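Local coordinates for protein pullulanase (Bacillus acidopullulyticus, PDB 2WAN) that hydrolyses alpha-1,6-glucosidic linkages in pullulan and, as a debranching enzyme, at the branch points of starch-type polysaccharides, at residues Met776-Gly788 against Val799-Val813. Residues are numbered along the deposited sequence; the frame is centred on the assembly and turned at random.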
ATOM      1  N   MET A 776     -13.250   4.437 -11.055  1.00 10.48           N
ATOM      2  CA  MET A 776     -12.957   4.642 -12.487  1.00 11.36           C
ATOM      3  C   MET A 776     -11.799   5.614 -12.659  1.00 11.94           C
ATOM      4  O   MET A 776     -11.628   6.555 -11.855  1.00  9.78           O
ATOM      5  CB  MET A 776     -14.200   5.153 -13.234  1.00 13.85           C
ATOM      6  CG  MET A 776     -14.706   6.529 -12.760  1.00 12.03           C
ATOM      7  SD  MET A 776     -16.140   7.166 -13.637  1.00 11.63           S
ATOM      8  CE  MET A 776     -15.412   7.583 -15.228  1.00 15.86           C
ATOM      9  N   GLN A 777     -11.004   5.383 -13.706  1.00  9.97           N
ATOM     10  CA  GLN A 777      -9.991   6.355 -14.097  1.00  9.50           C
ATOM     11  C   GLN A 777     -10.700   7.572 -14.692  1.00 10.42           C
ATOM     12  O   GLN A 777     -11.479   7.450 -15.631  1.00  9.59           O
ATOM     13  CB  GLN A 777      -9.044   5.774 -15.154  1.00 10.18           C
ATOM     14  CG  GLN A 777      -7.892   6.758 -15.472  1.00 10.48           C
ATOM     15  CD  GLN A 777      -6.914   6.308 -16.548  1.00 13.21           C
ATOM     16  OE1 GLN A 777      -5.879   6.950 -16.723  1.00 13.87           O
ATOM     17  NE2 GLN A 777      -7.234   5.232 -17.287  1.00 12.25           N
ATOM     18  N   GLY A 778     -10.440   8.750 -14.136  1.00  9.01           N
ATOM     19  CA  GLY A 778     -11.061   9.971 -14.657  1.00  8.33           C
ATOM     20  C   GLY A 778     -10.800  10.129 -16.150  1.00 10.04           C
ATOM     21  O   GLY A 778      -9.696   9.925 -16.626  1.00  9.12           O
ATOM     22  N   GLY A 779     -11.843  10.457 -16.891  1.00  8.49           N
ATOM     23  CA  GLY A 779     -11.703  10.672 -18.326  1.00 10.99           C
ATOM     24  C   GLY A 779     -12.153   9.486 -19.138  1.00 11.07           C
ATOM     25  O   GLY A 779     -12.340   9.609 -20.337  1.00  9.35           O
ATOM     26  N   GLU A 780     -12.363   8.334 -18.507  1.00 10.15           N
ATOM     27  CA  GLU A 780     -12.858   7.179 -19.285  1.00  9.59           C
ATOM     28  C   GLU A 780     -14.247   7.455 -19.884  1.00 10.17           C
ATOM     29  O   GLU A 780     -14.594   6.900 -20.939  1.00  9.72           O
ATOM     30  CB  GLU A 780     -12.874   5.890 -18.444  1.00 12.44           C
ATOM     31  CG  GLU A 780     -11.513   5.398 -17.923  1.00 11.72           C
ATOM     32  CD  GLU A 780     -10.497   5.063 -19.011  1.00 14.30           C
ATOM     33  OE1 GLU A 780     -10.064   5.957 -19.779  1.00 13.33           O
ATOM     34  OE2 GLU A 780     -10.097   3.890 -19.047  1.00 13.87           O
ATOM     35  N   GLU A 781     -15.017   8.325 -19.222  1.00  9.54           N
ATOM     36  CA  GLU A 781     -16.368   8.723 -19.657  1.00 10.65           C
ATOM     37  C   GLU A 781     -16.342   9.548 -20.953  1.00 11.10           C
ATOM     38  O   GLU A 781     -17.384   9.758 -21.557  1.00  9.89           O
ATOM     39  CB  GLU A 781     -17.084   9.493 -18.533  1.00  9.94           C
ATOM     40  CG  GLU A 781     -16.549  10.916 -18.300  1.00  8.33           C
ATOM     41  CD  GLU A 781     -15.232  11.023 -17.511  1.00  9.56           C
ATOM     42  OE1 GLU A 781     -14.636  10.003 -17.078  1.00 10.16           O
ATOM     43  OE2 GLU A 781     -14.817  12.178 -17.296  1.00 11.24           O
ATOM     44  N   MET A 782     -15.155  10.005 -21.369  1.00  7.94           N
ATOM     45  CA  MET A 782     -15.005  10.662 -22.665  1.00 10.37           C
ATOM     46  C   MET A 782     -13.941  10.005 -23.552  1.00 10.26           C
ATOM     47  O   MET A 782     -13.361  10.661 -24.438  1.00 11.66           O
ATOM     48  CB  MET A 782     -14.733  12.163 -22.478  1.00  9.06           C
ATOM     49  CG  MET A 782     -13.448  12.491 -21.684  1.00 11.91           C
ATOM     50  SD  MET A 782     -13.288  14.290 -21.525  1.00 13.23           S
ATOM     51  CE  MET A 782     -11.893  14.386 -20.413  1.00 16.05           C
ATOM     52  N   LEU A 783     -13.688   8.716 -23.299  1.00  8.50           N
ATOM     53  CA  LEU A 783     -12.761   7.882 -24.087  1.00 10.11           C
ATOM     54  C   LEU A 783     -11.393   8.547 -24.166  1.00 11.90           C
ATOM     55  O   LEU A 783     -10.790   8.651 -25.237  1.00 12.80           O
ATOM     56  CB  LEU A 783     -13.329   7.563 -25.484  1.00 10.61           C
ATOM     57  CG  LEU A 783     -14.786   7.042 -25.548  1.00 10.16           C
ATOM     58  CD1 LEU A 783     -15.170   6.720 -27.024  1.00  8.19           C
ATOM     59  CD2 LEU A 783     -15.017   5.787 -24.645  1.00 10.90           C
ATOM     60  N   ARG A 784     -10.920   9.030 -23.020  1.00 10.01           N
ATOM     61  CA  ARG A 784      -9.595   9.648 -22.954  1.00 12.06           C
ATOM     62  C   ARG A 784      -8.551   8.699 -23.541  1.00 12.65           C
ATOM     63  O   ARG A 784      -8.627   7.487 -23.350  1.00 11.36           O
ATOM     64  CB  ARG A 784      -9.260  10.016 -21.506  1.00 11.34           C
ATOM     65  CG  ARG A 784      -7.821  10.452 -21.257  1.00 11.93           C
ATOM     66  CD  ARG A 784      -7.769  11.186 -19.929  1.00  9.72           C
ATOM     67  NE  ARG A 784      -6.426  11.364 -19.378  1.00 10.71           N
ATOM     68  CZ  ARG A 784      -5.832  10.486 -18.579  1.00 13.72           C
ATOM     69  NH1 ARG A 784      -6.445   9.344 -18.291  1.00 11.58           N
ATOM     70  NH2 ARG A 784      -4.623  10.752 -18.070  1.00 12.17           N
ATOM     71  N   THR A 785      -7.626   9.258 -24.317  1.00 11.55           N
ATOM     72  CA  THR A 785      -6.612   8.458 -25.003  1.00 11.29           C
ATOM     73  C   THR A 785      -5.212   8.988 -24.684  1.00 11.68           C
ATOM     74  O   THR A 785      -5.004  10.209 -24.616  1.00 13.94           O
ATOM     75  CB  THR A 785      -6.852   8.425 -26.551  1.00 10.85           C
ATOM     76  OG1 THR A 785      -5.796   7.691 -27.186  1.00 12.06           O
ATOM     77  CG2 THR A 785      -6.903   9.816 -27.143  1.00 14.46           C
ATOM     78  N   LYS A 786      -4.278   8.062 -24.458  1.00 12.38           N
ATOM     79  CA  LYS A 786      -2.865   8.379 -24.249  1.00 11.52           C
ATOM     80  C   LYS A 786      -2.062   8.000 -25.490  1.00 13.13           C
ATOM     81  O   LYS A 786      -0.830   7.864 -25.433  1.00 12.61           O
ATOM     82  CB  LYS A 786      -2.314   7.615 -23.039  1.00 12.06           C
ATOM     83  CG  LYS A 786      -2.938   8.072 -21.693  1.00 10.91           C
ATOM     84  CD  LYS A 786      -2.498   7.234 -20.512  1.00 13.99           C
ATOM     85  CE  LYS A 786      -3.113   7.764 -19.173  1.00 11.47           C
ATOM     86  NZ  LYS A 786      -2.567   6.972 -18.025  1.00 12.02           N
ATOM     87  N   GLY A 787      -2.763   7.824 -26.606  1.00 13.52           N
ATOM     88  CA  GLY A 787      -2.106   7.385 -27.846  1.00 16.94           C
ATOM     89  C   GLY A 787      -1.435   6.031 -27.715  1.00 18.34           C
ATOM     90  O   GLY A 787      -0.468   5.739 -28.434  1.00 18.60           O
ATOM     91  N   GLY A 788      -1.942   5.199 -26.805  1.00 16.62           N
ATOM     92  CA  GLY A 788      -1.414   3.867 -26.592  1.00 15.93           C
ATOM     93  C   GLY A 788      -0.338   3.731 -25.536  1.00 17.90           C
ATOM     94  O   GLY A 788       0.132   2.627 -25.279  1.00 18.67           O
ATOM     95  N   VAL A 799      -0.077  13.583 -23.993  1.00 11.75           N
ATOM     96  CA  VAL A 799      -0.418  12.193 -23.641  1.00 13.12           C
ATOM     97  C   VAL A 799      -1.499  12.144 -22.544  1.00 12.92           C
ATOM     98  O   VAL A 799      -2.545  11.508 -22.714  1.00 11.52           O
ATOM     99  CB  VAL A 799       0.844  11.398 -23.217  1.00 11.82           C
ATOM    100  CG1 VAL A 799       0.497  10.011 -22.712  1.00 11.19           C
ATOM    101  CG2 VAL A 799       1.849  11.305 -24.421  1.00 18.66           C
ATOM    102  N   ASN A 800      -1.254  12.852 -21.442  1.00 12.53           N
ATOM    103  CA  ASN A 800      -2.063  12.707 -20.217  1.00 11.58           C
ATOM    104  C   ASN A 800      -3.244  13.643 -19.991  1.00 12.19           C
ATOM    105  O   ASN A 800      -4.105  13.356 -19.149  1.00 11.48           O
ATOM    106  CB  ASN A 800      -1.140  12.834 -18.991  1.00 12.08           C
ATOM    107  CG  ASN A 800      -0.272  11.623 -18.793  1.00 13.56           C
ATOM    108  OD1 ASN A 800      -0.773  10.532 -18.529  1.00 15.15           O
ATOM    109  ND2 ASN A 800       1.043  11.804 -18.899  1.00 14.40           N
ATOM    110  N   GLN A 801      -3.303  14.772 -20.686  1.00 11.19           N
ATOM    111  CA  GLN A 801      -4.302  15.777 -20.305  1.00 11.27           C
ATOM    112  C   GLN A 801      -5.735  15.305 -20.511  1.00 12.37           C
ATOM    113  O   GLN A 801      -6.000  14.384 -21.325  1.00 12.22           O
ATOM    114  CB  GLN A 801      -4.086  17.077 -21.077  1.00  9.76           C
ATOM    115  CG  GLN A 801      -4.543  17.007 -22.559  1.00 10.93           C
ATOM    116  CD  GLN A 801      -3.848  18.051 -23.419  1.00 14.20           C
ATOM    117  OE1 GLN A 801      -3.450  19.099 -22.914  1.00 13.88           O
ATOM    118  NE2 GLN A 801      -3.717  17.774 -24.730  1.00 13.10           N
ATOM    119  N   PHE A 802      -6.657  15.917 -19.765  1.00  9.85           N
ATOM    120  CA  PHE A 802      -8.073  15.854 -20.124  1.00 10.57           C
ATOM    121  C   PHE A 802      -8.263  16.747 -21.360  1.00 10.28           C
ATOM    122  O   PHE A 802      -8.171  17.980 -21.278  1.00 12.62           O
ATOM    123  CB  PHE A 802      -8.958  16.328 -18.961  1.00  9.33           C
ATOM    124  CG  PHE A 802      -9.180  15.293 -17.883  1.00 11.39           C
ATOM    125  CD1 PHE A 802      -8.163  14.414 -17.491  1.00 16.95           C
ATOM    126  CD2 PHE A 802     -10.411  15.228 -17.241  1.00 12.64           C
ATOM    127  CE1 PHE A 802      -8.390  13.454 -16.473  1.00 17.34           C
ATOM    128  CE2 PHE A 802     -10.640  14.292 -16.223  1.00 14.65           C
ATOM    129  CZ  PHE A 802      -9.637  13.411 -15.842  1.00 16.23           C
ATOM    130  N   ASP A 803      -8.482  16.110 -22.518  1.00  8.98           N
ATOM    131  CA  ASP A 803      -8.780  16.808 -23.748  1.00 12.15           C
ATOM    132  C   ASP A 803     -10.301  16.901 -23.760  1.00 11.91           C
ATOM    133  O   ASP A 803     -10.997  15.913 -24.054  1.00 11.86           O
ATOM    134  CB  ASP A 803      -8.241  16.003 -24.951  1.00 11.08           C
ATOM    135  CG  ASP A 803      -8.777  16.508 -26.288  1.00 13.15           C
ATOM    136  OD1 ASP A 803      -9.503  17.515 -26.313  1.00 11.27           O
ATOM    137  OD2 ASP A 803      -8.467  15.890 -27.327  1.00 13.97           O
ATOM    138  N   TRP A 804     -10.818  18.076 -23.388  1.00 11.31           N
ATOM    139  CA  TRP A 804     -12.253  18.227 -23.156  1.00 11.42           C
ATOM    140  C   TRP A 804     -13.090  18.224 -24.435  1.00 10.77           C
ATOM    141  O   TRP A 804     -14.298  18.058 -24.367  1.00 11.47           O
ATOM    142  CB  TRP A 804     -12.533  19.475 -22.303  1.00  9.70           C
ATOM    143  CG  TRP A 804     -12.010  19.338 -20.880  1.00  9.44           C
ATOM    144  CD1 TRP A 804     -10.754  19.654 -20.425  1.00  9.16           C
ATOM    145  CD2 TRP A 804     -12.722  18.810 -19.744  1.00 11.86           C
ATOM    146  NE1 TRP A 804     -10.661  19.397 -19.073  1.00 12.22           N
ATOM    147  CE2 TRP A 804     -11.848  18.880 -18.631  1.00  9.77           C
ATOM    148  CE3 TRP A 804     -14.015  18.289 -19.562  1.00 10.98           C
ATOM    149  CZ2 TRP A 804     -12.220  18.445 -17.343  1.00 10.51           C
ATOM    150  CZ3 TRP A 804     -14.394  17.857 -18.270  1.00 10.89           C
ATOM    151  CH2 TRP A 804     -13.497  17.948 -17.181  1.00  8.33           C
ATOM    152  N   SER A 805     -12.444  18.379 -25.598  1.00 10.39           N
ATOM    153  CA  SER A 805     -13.129  18.164 -26.870  1.00 10.73           C
ATOM    154  C   SER A 805     -13.693  16.745 -26.986  1.00  9.60           C
ATOM    155  O   SER A 805     -14.654  16.521 -27.723  1.00 11.13           O
ATOM    156  CB  SER A 805     -12.208  18.457 -28.086  1.00  9.12           C
ATOM    157  OG  SER A 805     -11.283  17.418 -28.330  1.00 13.51           O
ATOM    158  N   ARG A 806     -13.096  15.788 -26.281  1.00 10.04           N
ATOM    159  CA  ARG A 806     -13.589  14.406 -26.358  1.00 10.61           C
ATOM    160  C   ARG A 806     -14.906  14.224 -25.612  1.00 10.98           C
ATOM    161  O   ARG A 806     -15.693  13.325 -25.922  1.00 10.96           O
ATOM    162  CB  ARG A 806     -12.531  13.419 -25.883  1.00 10.69           C
ATOM    163  CG  ARG A 806     -11.352  13.385 -26.861  1.00 14.76           C
ATOM    164  CD  ARG A 806     -10.299  12.404 -26.479  1.00 19.40           C
ATOM    165  NE  ARG A 806     -10.622  10.997 -26.770  1.00 17.75           N
ATOM    166  CZ  ARG A 806     -10.478  10.387 -27.949  1.00 14.84           C
ATOM    167  NH1 ARG A 806     -10.044  11.036 -29.037  1.00 17.82           N
ATOM    168  NH2 ARG A 806     -10.749   9.099 -28.041  1.00 13.79           N
ATOM    169  N   LYS A 807     -15.165  15.078 -24.626  1.00  9.82           N
ATOM    170  CA  LYS A 807     -16.509  15.077 -24.045  1.00  8.95           C
ATOM    171  C   LYS A 807     -17.575  15.565 -25.037  1.00 11.19           C
ATOM    172  O   LYS A 807     -18.693  15.044 -25.037  1.00 11.51           O
ATOM    173  CB  LYS A 807     -16.567  15.872 -22.729  1.00  8.58           C
ATOM    174  CG  LYS A 807     -18.004  15.989 -22.136  1.00  8.41           C
ATOM    175  CD  LYS A 807     -17.993  16.665 -20.747  1.00 12.10           C
ATOM    176  CE  LYS A 807     -19.426  16.769 -20.235  1.00  9.59           C
ATOM    177  NZ  LYS A 807     -19.427  17.423 -18.880  1.00 10.00           N
ATOM    178  N   ALA A 808     -17.237  16.548 -25.874  1.00  9.42           N
ATOM    179  CA  ALA A 808     -18.148  16.987 -26.917  1.00 11.22           C
ATOM    180  C   ALA A 808     -18.332  15.861 -27.952  1.00  9.96           C
ATOM    181  O   ALA A 808     -19.458  15.527 -28.339  1.00 11.98           O
ATOM    182  CB  ALA A 808     -17.604  18.248 -27.583  1.00 11.25           C
ATOM    183  N   GLN A 809     -17.215  15.250 -28.328  1.00 10.52           N
ATOM    184  CA  GLN A 809     -17.210  14.210 -29.358  1.00 10.41           C
ATOM    185  C   GLN A 809     -17.968  12.962 -28.919  1.00 11.11           C
ATOM    186  O   GLN A 809     -18.649  12.311 -29.738  1.00 10.04           O
ATOM    187  CB  GLN A 809     -15.765  13.836 -29.682  1.00  9.81           C
ATOM    188  CG  GLN A 809     -15.638  12.749 -30.769  1.00 11.28           C
ATOM    189  CD  GLN A 809     -14.222  12.574 -31.259  1.00 14.85           C
ATOM    190  OE1 GLN A 809     -13.257  12.980 -30.603  1.00 15.04           O
ATOM    191  NE2 GLN A 809     -14.082  11.957 -32.431  1.00 18.28           N
ATOM    192  N   PHE A 810     -17.818  12.613 -27.636  1.00 10.46           N
ATOM    193  CA  PHE A 810     -18.410  11.392 -27.108  1.00 11.60           C
ATOM    194  C   PHE A 810     -19.417  11.663 -26.005  1.00  9.76           C
ATOM    195  O   PHE A 810     -19.464  10.949 -25.009  1.00  9.29           O
ATOM    196  CB  PHE A 810     -17.316  10.408 -26.672  1.00  8.92           C
ATOM    197  CG  PHE A 810     -16.404   9.986 -27.821  1.00 11.13           C
ATOM    198  CD1 PHE A 810     -16.892   9.178 -28.843  1.00  9.82           C
ATOM    199  CD2 PHE A 810     -15.087  10.444 -27.892  1.00 11.29           C
ATOM    200  CE1 PHE A 810     -16.065   8.796 -29.921  1.00 11.95           C
ATOM    201  CE2 PHE A 810     -14.245  10.084 -28.966  1.00 12.86           C
ATOM    202  CZ  PHE A 810     -14.740   9.261 -29.981  1.00 12.69           C
ATOM    203  N   LYS A 811     -20.240  12.687 -26.219  1.00 10.86           N
ATOM    204  CA  LYS A 811     -21.235  13.083 -25.231  1.00  9.62           C
ATOM    205  C   LYS A 811     -22.213  11.948 -24.916  1.00 10.94           C
ATOM    206  O   LYS A 811     -22.653  11.815 -23.780  1.00 11.33           O
ATOM    207  CB  LYS A 811     -21.984  14.345 -25.675  1.00 10.89           C
ATOM    208  CG  LYS A 811     -22.846  14.977 -24.568  1.00 10.93           C
ATOM    209  CD  LYS A 811     -21.964  15.511 -23.427  1.00 14.57           C
ATOM    210  CE  LYS A 811     -22.736  15.774 -22.160  1.00 18.37           C
ATOM    211  NZ  LYS A 811     -24.010  16.476 -22.345  1.00 22.15           N
ATOM    212  N   ASP A 812     -22.555  11.124 -25.909  1.00 11.23           N
ATOM    213  CA  ASP A 812     -23.435   9.983 -25.629  1.00 10.28           C
ATOM    214  C   ASP A 812     -22.777   9.007 -24.636  1.00  9.82           C
ATOM    215  O   ASP A 812     -23.447   8.466 -23.748  1.00 11.94           O
ATOM    216  CB  ASP A 812     -23.793   9.225 -26.928  1.00  9.35           C
ATOM    217  CG  ASP A 812     -24.821   9.938 -27.764  1.00 11.80           C
ATOM    218  OD1 ASP A 812     -25.500  10.849 -27.250  1.00 12.49           O
ATOM    219  OD2 ASP A 812     -24.940   9.573 -28.971  1.00 14.94           O
ATOM    220  N   VAL A 813     -21.470   8.776 -24.784  1.00 10.94           N
ATOM    221  CA  VAL A 813     -20.735   7.936 -23.839  1.00  9.62           C
ATOM    222  C   VAL A 813     -20.740   8.573 -22.446  1.00  9.23           C
ATOM    223  O   VAL A 813     -21.059   7.915 -21.453  1.00  9.43           O
ATOM    224  CB  VAL A 813     -19.279   7.732 -24.263  1.00 11.38           C
ATOM    225  CG1 VAL A 813     -18.535   6.886 -23.198  1.00 11.86           C
ATOM    226  CG2 VAL A 813     -19.234   7.071 -25.662  1.00 12.74           C
TER
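The carbonyl oxygen of L783 is gripped side-on by the R806 guanidinium, NE and NH2 each standing 2.8 Å from L783 O. This pairing belongs to the (beta/alpha)8 barrel of the alpha-amylase family: 776-788 holds the end of the eighth barrel strand and the loop after it, and 799-813 runs into the start of helix 811-826. R806 reaches back because its chain bends at chi3 (77°); T785 CG2 lies over one face of its guanidinium and F810 CE2 over the other. R784 answers in the opposite direction, its extended chain bringing NE and NH2 onto N800 O (NH2 to O 2.9 Å), while its NH1 bonds to Q777 OE1. With an alanine here, N800 O would probably lose both donors and Q777 OE1 its NH1 partner. Glycine suits position 778, where a CB would come tight against F802 CZ, which already meets G778 C at 3.5 Å. M782, long and flexible, sends CE to F802 CD2 (3.6 Å) and brings SD obliquely to the W804 ring, a Met-aromatic contact. K807 carries its amine away to K472 O and to a salt bridge with E480. Branched L783 fits a flat partner: its CD1 sits 3.5 Å from the F810 ring centroid, 11° off the normal, a CH-pi contact over the face.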